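Local coordinates for protein superoxide dismutase (PDB 4FFK) that catalyses the dismutation of superoxide to molecular oxygen and hydrogen peroxide at a protein-bound iron centre, at residues K46-Y51 / I90-Y95; P22-N27 / Y42-H47; L62-Y65 / Q69-D72; L158-E161 / V166-T169. All blocks are in the same frame, centred on the assembly; numbering follows the deposited sequence.

Contact 1 (K46-Y51 / I90-Y95). With FE (Fe (III) ion), chain B.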
loop_
_atom_site.group_PDB
_atom_site.type_symbol
_atom_site.label_atom_id
_atom_site.label_comp_id
_atom_site.label_asym_id
_atom_site.label_seq_id
_atom_site.Cartn_x
_atom_site.Cartn_y
_atom_site.Cartn_z
ATOM N N LYS A 46 -15.667 15.334 12.903
ATOM C CA LYS A 46 -15.543 15.438 11.458
ATOM C C LYS A 46 -14.766 14.277 10.871
ATOM O O LYS A 46 -15.313 13.527 10.085
ATOM C CB LYS A 46 -14.951 16.761 11.048
ATOM C CG LYS A 46 -15.845 17.902 11.542
ATOM C CD LYS A 46 -15.317 19.136 10.982
ATOM C CE LYS A 46 -16.497 19.963 10.534
ATOM N NZ LYS A 46 -16.657 21.042 11.489
ATOM N N HIS A 47 -13.532 14.083 11.312
ATOM C CA HIS A 47 -12.748 12.980 10.690
ATOM C C HIS A 47 -13.332 11.659 11.056
ATOM O O HIS A 47 -13.623 10.878 10.179
ATOM C CB HIS A 47 -11.273 13.019 11.154
ATOM C CG HIS A 47 -10.549 14.177 10.628
ATOM N ND1 HIS A 47 -10.184 14.271 9.298
ATOM C CD2 HIS A 47 -10.164 15.328 11.217
ATOM C CE1 HIS A 47 -9.585 15.436 9.099
ATOM N NE2 HIS A 47 -9.561 16.090 10.246
ATOM N N HIS A 48 -13.570 11.373 12.354
ATOM C CA HIS A 48 -14.063 10.072 12.739
ATOM C C HIS A 48 -15.441 9.854 12.079
ATOM O O HIS A 48 -15.691 8.807 11.505
ATOM C CB HIS A 48 -14.135 9.916 14.260
ATOM C CG HIS A 48 -14.572 8.569 14.723
ATOM N ND1 HIS A 48 -14.494 8.203 16.040
ATOM C CD2 HIS A 48 -15.013 7.473 14.056
ATOM C CE1 HIS A 48 -14.927 6.965 16.182
ATOM N NE2 HIS A 48 -15.201 6.487 14.981
ATOM N N LEU A 49 -16.296 10.854 12.198
ATOM C CA LEU A 49 -17.597 10.816 11.524
ATOM C C LEU A 49 -17.448 10.420 10.021
ATOM O O LEU A 49 -18.169 9.559 9.559
ATOM C CB LEU A 49 -18.316 12.156 11.627
ATOM C CG LEU A 49 -19.651 12.133 10.885
ATOM C CD1 LEU A 49 -20.482 11.078 11.480
ATOM C CD2 LEU A 49 -20.296 13.529 11.063
ATOM N N GLY A 50 -16.548 11.075 9.295
ATOM C CA GLY A 50 -16.258 10.787 7.876
ATOM C C GLY A 50 -15.955 9.318 7.659
ATOM O O GLY A 50 -16.451 8.737 6.690
ATOM N N TYR A 51 -15.107 8.710 8.488
ATOM C CA TYR A 51 -14.878 7.244 8.360
ATOM C C TYR A 51 -16.115 6.396 8.611
ATOM O O TYR A 51 -16.442 5.480 7.878
ATOM C CB TYR A 51 -13.702 6.784 9.247
ATOM C CG TYR A 51 -12.483 7.618 8.986
ATOM C CD1 TYR A 51 -11.980 7.807 7.669
ATOM C CD2 TYR A 51 -11.828 8.287 10.059
ATOM C CE1 TYR A 51 -10.861 8.647 7.450
ATOM C CE2 TYR A 51 -10.728 9.075 9.839
ATOM C CZ TYR A 51 -10.232 9.232 8.549
ATOM O OH TYR A 51 -9.116 9.993 8.393
ATOM N N ILE A 90 -12.975 1.991 13.704
ATOM C CA ILE A 90 -12.648 1.183 14.815
ATOM C C ILE A 90 -11.420 1.707 15.509
ATOM O O ILE A 90 -11.334 1.694 16.728
ATOM C CB ILE A 90 -12.460 -0.303 14.478
ATOM C CG1 ILE A 90 -11.214 -0.498 13.579
ATOM C CG2 ILE A 90 -13.767 -0.924 14.031
ATOM C CD1 ILE A 90 -11.133 -1.882 12.991
ATOM N N LEU A 91 -10.468 2.204 14.735
ATOM C CA LEU A 91 -9.250 2.701 15.344
ATOM C C LEU A 91 -9.500 4.013 16.065
ATOM O O LEU A 91 -8.892 4.268 17.119
ATOM C CB LEU A 91 -8.135 2.845 14.307
ATOM C CG LEU A 91 -7.684 1.458 13.843
ATOM C CD1 LEU A 91 -6.675 1.734 12.687
ATOM C CD2 LEU A 91 -7.030 0.701 15.012
ATOM N N HIS A 92 -10.388 4.857 15.541
ATOM C CA HIS A 92 -10.672 6.106 16.272
ATOM C C HIS A 92 -11.404 5.774 17.521
ATOM O O HIS A 92 -11.112 6.361 18.575
ATOM C CB HIS A 92 -11.450 7.099 15.449
ATOM C CG HIS A 92 -10.581 7.805 14.484
ATOM N ND1 HIS A 92 -10.262 7.269 13.252
ATOM C CD2 HIS A 92 -9.899 8.965 14.590
ATOM C CE1 HIS A 92 -9.410 8.080 12.644
ATOM N NE2 HIS A 92 -9.183 9.127 13.428
ATOM N N THR A 93 -12.366 4.874 17.401
ATOM C CA THR A 93 -13.102 4.436 18.572
ATOM C C THR A 93 -12.174 3.974 19.702
ATOM O O THR A 93 -12.346 4.381 20.851
ATOM C CB THR A 93 -14.058 3.356 18.215
ATOM O OG1 THR A 93 -14.961 3.884 17.243
ATOM C CG2 THR A 93 -14.807 2.920 19.471
ATOM N N LEU A 94 -11.200 3.144 19.360
ATOM C CA LEU A 94 -10.146 2.718 20.295
ATOM C C LEU A 94 -9.376 3.907 20.811
ATOM O O LEU A 94 -9.211 4.107 22.050
ATOM C CB LEU A 94 -9.192 1.764 19.581
ATOM C CG LEU A 94 -8.045 1.185 20.391
ATOM C CD1 LEU A 94 -8.607 0.481 21.625
ATOM C CD2 LEU A 94 -7.283 0.190 19.510
ATOM N N TYR A 95 -8.868 4.696 19.887
ATOM C CA TYR A 95 -8.106 5.875 20.243
ATOM C C TYR A 95 -8.790 6.721 21.336
ATOM O O TYR A 95 -8.145 7.054 22.312
ATOM C CB TYR A 95 -7.965 6.707 19.004
ATOM C CG TYR A 95 -7.206 7.974 19.132
ATOM C CD1 TYR A 95 -7.801 9.176 18.788
ATOM C CD2 TYR A 95 -5.830 7.960 19.450
ATOM C CE1 TYR A 95 -7.114 10.332 18.829
ATOM C CE2 TYR A 95 -5.120 9.123 19.445
ATOM C CZ TYR A 95 -5.784 10.306 19.186
ATOM O OH TYR A 95 -5.101 11.459 19.194
HETATM FE FE FE B . -7.558 10.363 13.194
HETATM O O HOH W 1 -6.739 9.123 11.779
#
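His48 and His92 mark the point where the backbones of segments 46-51 of helix 37-66 and 90-95 of helix 75-97 come nearest (CA to CA 6.3 Å), the segment axes running 9.9 Å apart at 141°. With its CG anti to the backbone N (chi1 -177°), the His48 ring reaches across, and His92 CB lies over one of its faces, 3.4 Å from the ring centroid, in a CH-pi contact. Thr93 OG1 meets the rim of the same ring near its plane, 3.3 Å from His48 CE1, and Thr93 OG1 is hydrogen-bonded to His89 O. This pairing joins the two long helices of the alpha-hairpin domain of iron/manganese superoxide dismutases. A leucine in place of His48 would probably leave the ring nitrogens of Trp96 and His89 without their hydrogen-bonding partner and His92 CB without a flat surface. Tyr51 CE2 lies 3.3 Å from His92 CE1, the rings nearly parallel yet slid apart. His92 NE2 binds the iron at 2.1 Å, together with His43, Asp178, His182 and a water, and its ND1 is hydrogen-bonded to Gly88 O, which should limit ring rotation. Tyr51, eight residues after His43, probably corresponds to the family's second-sphere tyrosine.

Contact 2 (P22-N27 / Y42-H47). With FE (Fe (III) ion), chain B.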
loop_
_atom_site.group_PDB
_atom_site.type_symbol
_atom_site.label_atom_id
_atom_site.label_comp_id
_atom_site.label_asym_id
_atom_site.label_seq_id
_atom_site.Cartn_x
_atom_site.Cartn_y
_atom_site.Cartn_z
ATOM N N PRO A 22 -19.616 6.780 17.850
ATOM C CA PRO A 22 -19.740 6.722 19.293
ATOM C C PRO A 22 -19.444 8.101 19.930
ATOM O O PRO A 22 -18.710 8.878 19.394
ATOM C CB PRO A 22 -18.695 5.675 19.693
ATOM C CG PRO A 22 -17.600 5.898 18.713
ATOM C CD PRO A 22 -18.305 6.247 17.393
ATOM N N PRO A 23 -20.070 8.406 21.073
ATOM C CA PRO A 23 -19.785 9.658 21.766
ATOM C C PRO A 23 -18.325 9.668 22.290
ATOM O O PRO A 23 -17.829 8.636 22.681
ATOM C CB PRO A 23 -20.750 9.613 22.942
ATOM C CG PRO A 23 -20.982 8.146 23.208
ATOM C CD PRO A 23 -20.868 7.465 21.865
ATOM N N LEU A 24 -17.649 10.802 22.264
ATOM C CA LEU A 24 -16.403 10.946 23.002
ATOM C C LEU A 24 -16.590 10.418 24.467
ATOM O O LEU A 24 -17.663 10.565 25.053
ATOM C CB LEU A 24 -15.982 12.403 22.957
ATOM C CG LEU A 24 -14.514 12.727 23.080
ATOM C CD1 LEU A 24 -13.675 12.094 21.855
ATOM C CD2 LEU A 24 -14.323 14.265 23.125
ATOM N N PRO A 25 -15.597 9.713 25.016
ATOM C CA PRO A 25 -15.755 9.183 26.380
ATOM C C PRO A 25 -15.484 10.220 27.512
ATOM O O PRO A 25 -15.187 9.815 28.640
ATOM C CB PRO A 25 -14.710 8.051 26.455
ATOM C CG PRO A 25 -14.186 7.868 25.068
ATOM C CD PRO A 25 -14.369 9.206 24.389
ATOM N N TYR A 26 -15.564 11.511 27.180
ATOM C CA TYR A 26 -15.198 12.623 28.060
ATOM C C TYR A 26 -15.610 13.853 27.275
ATOM O O TYR A 26 -15.894 13.789 26.072
ATOM C CB TYR A 26 -13.690 12.655 28.393
ATOM C CG TYR A 26 -12.830 12.104 27.279
ATOM C CD1 TYR A 26 -12.537 12.881 26.166
ATOM C CD2 TYR A 26 -12.340 10.792 27.332
ATOM C CE1 TYR A 26 -11.743 12.369 25.105
ATOM C CE2 TYR A 26 -11.557 10.270 26.289
ATOM C CZ TYR A 26 -11.276 11.061 25.190
ATOM O OH TYR A 26 -10.539 10.539 24.141
ATOM N N ASN A 27 -15.666 14.992 27.942
ATOM C CA ASN A 27 -15.989 16.206 27.259
ATOM C C ASN A 27 -14.790 16.589 26.418
ATOM O O ASN A 27 -13.653 16.096 26.627
ATOM C CB ASN A 27 -16.296 17.287 28.284
ATOM C CG ASN A 27 -15.402 17.167 29.493
ATOM O OD1 ASN A 27 -15.786 16.584 30.522
ATOM N ND2 ASN A 27 -14.173 17.628 29.353
ATOM N N TYR A 42 -12.760 18.645 15.582
ATOM C CA TYR A 42 -12.469 18.250 14.191
ATOM C C TYR A 42 -12.281 16.751 14.108
ATOM O O TYR A 42 -12.839 16.106 13.254
ATOM C CB TYR A 42 -11.254 18.959 13.594
ATOM C CG TYR A 42 -11.594 20.352 13.215
ATOM C CD1 TYR A 42 -12.158 20.636 11.993
ATOM C CD2 TYR A 42 -11.449 21.403 14.163
ATOM C CE1 TYR A 42 -12.510 21.892 11.657
ATOM C CE2 TYR A 42 -11.852 22.704 13.835
ATOM C CZ TYR A 42 -12.353 22.931 12.570
ATOM O OH TYR A 42 -12.718 24.195 12.165
ATOM N N HIS A 43 -11.462 16.226 15.012
ATOM C CA HIS A 43 -11.019 14.869 14.924
ATOM C C HIS A 43 -12.162 13.910 15.149
ATOM O O HIS A 43 -12.364 12.986 14.363
ATOM C CB HIS A 43 -9.916 14.628 15.925
ATOM C CG HIS A 43 -9.099 13.419 15.598
ATOM N ND1 HIS A 43 -7.951 13.089 16.293
ATOM C CD2 HIS A 43 -9.283 12.444 14.673
ATOM C CE1 HIS A 43 -7.439 11.972 15.786
ATOM N NE2 HIS A 43 -8.212 11.582 14.784
ATOM N N HIS A 44 -12.995 14.190 16.171
ATOM C CA HIS A 44 -14.036 13.289 16.445
ATOM C C HIS A 44 -15.249 13.515 15.576
ATOM O O HIS A 44 -15.783 12.565 15.036
ATOM C CB HIS A 44 -14.440 13.312 17.940
ATOM C CG HIS A 44 -15.585 12.413 18.240
ATOM N ND1 HIS A 44 -16.888 12.741 17.919
ATOM C CD2 HIS A 44 -15.623 11.199 18.815
ATOM C CE1 HIS A 44 -17.673 11.749 18.279
ATOM N NE2 HIS A 44 -16.930 10.796 18.812
ATOM N N ASP A 45 -15.677 14.759 15.445
ATOM C CA ASP A 45 -16.995 15.028 14.915
ATOM C C ASP A 45 -16.893 15.184 13.431
ATOM O O ASP A 45 -17.915 15.197 12.750
ATOM C CB ASP A 45 -17.553 16.386 15.397
ATOM C CG ASP A 45 -17.769 16.471 16.870
ATOM O OD1 ASP A 45 -17.867 17.649 17.390
ATOM O OD2 ASP A 45 -17.875 15.436 17.505
ATOM N N LYS A 46 -15.667 15.334 12.903
ATOM C CA LYS A 46 -15.543 15.438 11.458
ATOM C C LYS A 46 -14.766 14.277 10.871
ATOM O O LYS A 46 -15.313 13.527 10.085
ATOM C CB LYS A 46 -14.951 16.761 11.048
ATOM C CG LYS A 46 -15.845 17.902 11.542
ATOM C CD LYS A 46 -15.317 19.136 10.982
ATOM C CE LYS A 46 -16.497 19.963 10.534
ATOM N NZ LYS A 46 -16.657 21.042 11.489
ATOM N N HIS A 47 -13.532 14.083 11.312
ATOM C CA HIS A 47 -12.748 12.980 10.690
ATOM C C HIS A 47 -13.332 11.659 11.056
ATOM O O HIS A 47 -13.623 10.878 10.179
ATOM C CB HIS A 47 -11.273 13.019 11.154
ATOM C CG HIS A 47 -10.549 14.177 10.628
ATOM N ND1 HIS A 47 -10.184 14.271 9.298
ATOM C CD2 HIS A 47 -10.164 15.328 11.217
ATOM C CE1 HIS A 47 -9.585 15.436 9.099
ATOM N NE2 HIS A 47 -9.561 16.090 10.246
HETATM FE FE FE B . -7.558 10.363 13.194
HETATM O O HOH W 1 -6.739 9.123 11.779
#
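Pro22 O takes a hydrogen bond from His44 NE2, 2.7 Å long, that ties the loop 22-27 to helix 37-66. His44 CG, anti to the backbone N (chi1 177°), carries the ring out to the loop. The acceptor lies in the plane of the imidazole, and the nitrogen almost straight out from the carbonyl (166° at the oxygen); the bend is at the hydrogen (146°). The other nitrogen, His44 ND1, donates to Asp45 OD2 at 2.9 Å, on the carboxylate's anti side. Gripped at both nitrogens, the ring has its rotation fixed, and two donated bonds beside an acid would probably favour the protonated imidazolium. Asp45 OD2 has a second partner in Tyr28 OH. Leu24 adds the apolar part, its CD1 resting 3.7 Å from His44 CD2. Tyr42 O accepts from Lys46 N as in an alpha-helix and also from His47 N, the bond of a wider pi-type turn. His43 points its ring about a quarter turn round the helix, and its NE2 binds the iron at 2.1 Å. The loop thus packs on helix 37-66 at His44 and Leu40, and leans on helix 75-97, where Pro22 touches His89 and Thr93, and Leu24 and Pro25 touch Trp96.

Contact 3 (L62-Y65 / Q69-D72)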
loop_
_atom_site.group_PDB
_atom_site.type_symbol
_atom_site.label_atom_id
_atom_site.label_comp_id
_atom_site.label_asym_id
_atom_site.label_seq_id
_atom_site.Cartn_x
_atom_site.Cartn_y
_atom_site.Cartn_z
ATOM N N LEU A 62 -22.996 -2.197 -1.337
ATOM C CA LEU A 62 -23.097 -3.611 -1.219
ATOM C C LEU A 62 -24.571 -4.092 -1.160
ATOM O O LEU A 62 -25.000 -5.055 -1.842
ATOM C CB LEU A 62 -22.478 -3.980 0.116
ATOM C CG LEU A 62 -21.402 -4.989 0.297
ATOM C CD1 LEU A 62 -20.511 -4.569 1.482
ATOM C CD2 LEU A 62 -22.148 -6.262 0.565
ATOM N N GLU A 63 -25.293 -3.456 -0.259
ATOM C CA GLU A 63 -26.698 -3.747 -0.067
ATOM C C GLU A 63 -27.489 -3.581 -1.348
ATOM O O GLU A 63 -28.279 -4.485 -1.704
ATOM C CB GLU A 63 -27.245 -2.792 0.988
ATOM C CG GLU A 63 -28.592 -3.151 1.511
ATOM C CD GLU A 63 -28.817 -2.338 2.771
ATOM O OE1 GLU A 63 -29.089 -1.131 2.621
ATOM O OE2 GLU A 63 -28.597 -2.874 3.860
ATOM N N LYS A 64 -27.284 -2.465 -2.032
ATOM C CA LYS A 64 -28.018 -2.107 -3.240
ATOM C C LYS A 64 -27.717 -3.146 -4.343
ATOM O O LYS A 64 -28.622 -3.734 -4.972
ATOM C CB LYS A 64 -27.627 -0.713 -3.720
ATOM C CG LYS A 64 -28.284 0.469 -2.898
ATOM C CD LYS A 64 -28.233 1.750 -3.674
ATOM C CE LYS A 64 -29.269 2.715 -3.120
ATOM N NZ LYS A 64 -29.239 4.042 -3.823
ATOM N N TYR A 65 -26.430 -3.425 -4.508
ATOM C CA TYR A 65 -26.038 -4.545 -5.336
ATOM C C TYR A 65 -26.724 -5.866 -4.968
ATOM O O TYR A 65 -27.282 -6.514 -5.850
ATOM C CB TYR A 65 -24.529 -4.717 -5.278
ATOM C CG TYR A 65 -24.090 -5.997 -5.915
ATOM C CD1 TYR A 65 -23.729 -7.096 -5.130
ATOM C CD2 TYR A 65 -24.026 -6.108 -7.309
ATOM C CE1 TYR A 65 -23.314 -8.285 -5.722
ATOM C CE2 TYR A 65 -23.610 -7.306 -7.903
ATOM C CZ TYR A 65 -23.262 -8.383 -7.096
ATOM O OH TYR A 65 -22.817 -9.585 -7.654
ATOM N N GLN A 69 -30.692 -3.493 -6.705
ATOM C CA GLN A 69 -30.849 -2.109 -7.154
ATOM C C GLN A 69 -29.676 -1.593 -7.990
ATOM O O GLN A 69 -29.851 -0.747 -8.859
ATOM C CB GLN A 69 -31.056 -1.185 -5.966
ATOM C CG GLN A 69 -32.149 -1.618 -5.002
ATOM C CD GLN A 69 -32.054 -0.841 -3.706
ATOM O OE1 GLN A 69 -31.603 -1.372 -2.675
ATOM N NE2 GLN A 69 -32.442 0.440 -3.754
ATOM N N LEU A 70 -28.474 -2.076 -7.699
ATOM C CA LEU A 70 -27.278 -1.925 -8.499
ATOM C C LEU A 70 -27.024 -3.236 -9.182
ATOM O O LEU A 70 -26.992 -4.311 -8.583
ATOM C CB LEU A 70 -26.034 -1.643 -7.659
ATOM C CG LEU A 70 -25.895 -0.424 -6.752
ATOM C CD1 LEU A 70 -24.425 -0.410 -6.168
ATOM C CD2 LEU A 70 -26.255 0.899 -7.460
ATOM N N THR A 71 -26.782 -3.101 -10.460
ATOM C CA THR A 71 -26.624 -4.210 -11.336
ATOM C C THR A 71 -25.225 -4.818 -11.103
ATOM O O THR A 71 -25.069 -6.003 -10.744
ATOM C CB THR A 71 -26.878 -3.661 -12.762
ATOM O OG1 THR A 71 -26.612 -4.669 -13.748
ATOM C CG2 THR A 71 -26.008 -2.404 -13.065
ATOM N N ASP A 72 -24.215 -3.973 -11.270
ATOM C CA ASP A 72 -22.860 -4.389 -11.008
ATOM C C ASP A 72 -22.261 -3.578 -9.856
ATOM O O ASP A 72 -22.683 -2.468 -9.540
ATOM C CB ASP A 72 -22.001 -4.314 -12.281
ATOM C CG ASP A 72 -22.493 -5.282 -13.372
ATOM O OD1 ASP A 72 -22.931 -6.432 -13.030
ATOM O OD2 ASP A 72 -22.422 -4.897 -14.561
#
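Lys64 lays the aliphatic part of its extended chain across the side chain of Gln69, its CG 3.8 Å from Gln69 OE1 and its CE 4.0 Å from Gln69 NE2. CG of Lys64 stands anti to the carbonyl carbon (chi1 -77°), and from there the chain carries the ammonium group away from the loop. Leu70 fills the other side of the same residue, its CG 3.5 Å from Lys64 CB in the modelled conformer, one of two. The backbone supplies the hydrogen bonds of the contact. Lys64 O is gripped by two successive amides: Gln69 N at 2.7 Å, tilted from the carbonyl plane, and Leu70 N at 3.2 Å, which stands well above that plane although its own N-H points nearly straight at the oxygen. Both donors come from the same face of the peptide. Beyond them, Tyr65 CA makes a CH...O contact of 3.4 Å with Leu70 O, and the rim of the Tyr65 ring meets Thr71 O, 3.4 Å from Tyr65 CE2 in the modelled conformer of Thr71. Lys129 of the second subunit packs against Tyr65 too. Glu63, on the same helical turn, forms a salt bridge to Arg18. Far from the iron and at the surface, the contact finishes the C-terminal end of helix 37-66 and starts the chain reversal toward helix 75-97, the connection expected of an alpha-hairpin domain.

Contact 4 (L158-E161 / V166-T169); sequences LQVE and VVTT
Val160, with CG1 anti to its own amide nitrogen (chi1 -177°), and Val167, with CG1 held between N and the carbonyl carbon (chi1 71°), turn their branched ends against each other. Val160 belongs to strand 155-161, an outermost strand, within this chain, of the antiparallel sheet in the superoxide dismutase C-terminal domain, and Val167 to the loop leading to strand 172-178. Both methyls take part: Val160 CG2 lies 3.8 Å from Val167 CB, and Val160 CG1 4.0 Å from Val167 CG1. Leu158 reaches the same residue from farther back along the strand, Leu158 CD1 to Val167 CG2 at 4.2 Å. No hydrogen bond joins the two segments, so between them the contact is apolar, while Val166 O is hydrogen-bonded to Asn164 of the second subunit. An alanine at Val160 would probably open a gap beneath Val167 and let that side chain shift. Through its backbone Val160 pairs with Trp143 of strand 142-148. Glu161 is engaged beyond this chain, forming salt bridges to Arg80 of the second subunit and to Lys162 of the third. The flank of its carboxylate still packs on the loop, with Val166 CG2 3.6 Å from Glu161 CD.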
loop_
_atom_site.group_PDB
_atom_site.type_symbol
_atom_site.label_atom_id
_atom_site.label_comp_id
_atom_site.label_asym_id
_atom_site.label_seq_id
_atom_site.Cartn_x
_atom_site.Cartn_y
_atom_site.Cartn_z
ATOM N N LEU A 158 2.438 -2.766 16.604
ATOM C CA LEU A 158 2.171 -2.687 15.168
ATOM C C LEU A 158 2.263 -1.254 14.686
ATOM O O LEU A 158 1.938 -0.321 15.405
ATOM C CB LEU A 158 0.738 -3.131 14.911
ATOM C CG LEU A 158 0.420 -4.450 15.651
ATOM C CD1 LEU A 158 -1.006 -4.749 15.288
ATOM C CD2 LEU A 158 1.332 -5.550 15.316
ATOM N N GLN A 159 2.584 -1.101 13.398
ATOM C CA GLN A 159 2.182 0.134 12.753
ATOM C C GLN A 159 1.018 -0.114 11.856
ATOM O O GLN A 159 0.838 -1.212 11.315
ATOM C CB GLN A 159 3.284 0.637 11.863
ATOM C CG GLN A 159 4.506 1.118 12.658
ATOM C CD GLN A 159 5.488 1.747 11.742
ATOM O OE1 GLN A 159 5.677 1.293 10.649
ATOM N NE2 GLN A 159 6.145 2.828 12.192
ATOM N N VAL A 160 0.315 0.957 11.580
ATOM C CA VAL A 160 -0.723 0.888 10.580
ATOM C C VAL A 160 -0.465 2.075 9.690
ATOM O O VAL A 160 -0.082 3.136 10.169
ATOM C CB VAL A 160 -2.146 1.095 11.206
ATOM C CG1 VAL A 160 -3.155 0.910 10.055
ATOM C CG2 VAL A 160 -2.394 0.087 12.312
ATOM N N GLU A 161 -0.522 1.896 8.366
ATOM C CA GLU A 161 -0.526 3.097 7.510
ATOM C C GLU A 161 -1.922 3.291 6.956
ATOM O O GLU A 161 -2.636 2.328 6.806
ATOM C CB GLU A 161 0.474 2.929 6.389
ATOM C CG GLU A 161 1.917 3.051 6.914
ATOM C CD GLU A 161 2.901 2.732 5.822
ATOM O OE1 GLU A 161 2.626 2.848 4.603
ATOM O OE2 GLU A 161 3.986 2.326 6.216
ATOM N N VAL A 166 -0.447 -2.199 6.104
ATOM C CA VAL A 166 0.621 -2.774 6.981
ATOM C C VAL A 166 0.019 -3.684 8.062
ATOM O O VAL A 166 0.504 -4.792 8.315
ATOM C CB VAL A 166 1.472 -1.692 7.669
ATOM C CG1 VAL A 166 2.664 -2.401 8.305
ATOM C CG2 VAL A 166 1.987 -0.671 6.632
ATOM N N VAL A 167 -1.066 -3.233 8.697
ATOM C CA VAL A 167 -1.735 -4.049 9.737
ATOM C C VAL A 167 -2.322 -5.309 9.140
ATOM O O VAL A 167 -2.517 -5.434 7.930
ATOM C CB VAL A 167 -2.825 -3.188 10.448
ATOM C CG1 VAL A 167 -4.037 -2.911 9.518
ATOM C CG2 VAL A 167 -3.210 -3.744 11.867
ATOM N N THR A 168 -2.525 -6.295 10.004
ATOM C CA THR A 168 -3.147 -7.503 9.534
ATOM C C THR A 168 -4.119 -7.898 10.616
ATOM O O THR A 168 -4.231 -7.244 11.675
ATOM C CB THR A 168 -2.097 -8.574 9.096
ATOM O OG1 THR A 168 -2.776 -9.651 8.412
ATOM C CG2 THR A 168 -1.301 -9.148 10.335
ATOM N N THR A 169 -4.787 -9.012 10.360
ATOM C CA THR A 169 -5.844 -9.494 11.150
ATOM C C THR A 169 -5.342 -10.300 12.393
ATOM O O THR A 169 -4.160 -10.450 12.599
ATOM C CB THR A 169 -6.757 -10.353 10.208
ATOM O OG1 THR A 169 -7.986 -10.631 10.851
ATOM C CG2 THR A 169 -6.116 -11.603 9.787
#

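From the N terminus, contact 2 comes first, closing a loop between the 22-27 segment and the early part of helix 37-66. Contact 1 opens where it ends, sharing Lys46 and His47, and spans the whole hairpin to helix 75-97; contact 3, at the far tip, is nested inside that loop, its centre about 26 Å from that of contact 1. Contacts 1 and 2 touch and each supply a histidine to the one iron, so the hairpin's two helices meet at the metal. Contact 4 follows in series, closing a short loop in the C-terminal domain, with nearest atoms about 4 Å from contact 1. Contacts 1, 3 and 4 all border the second subunit.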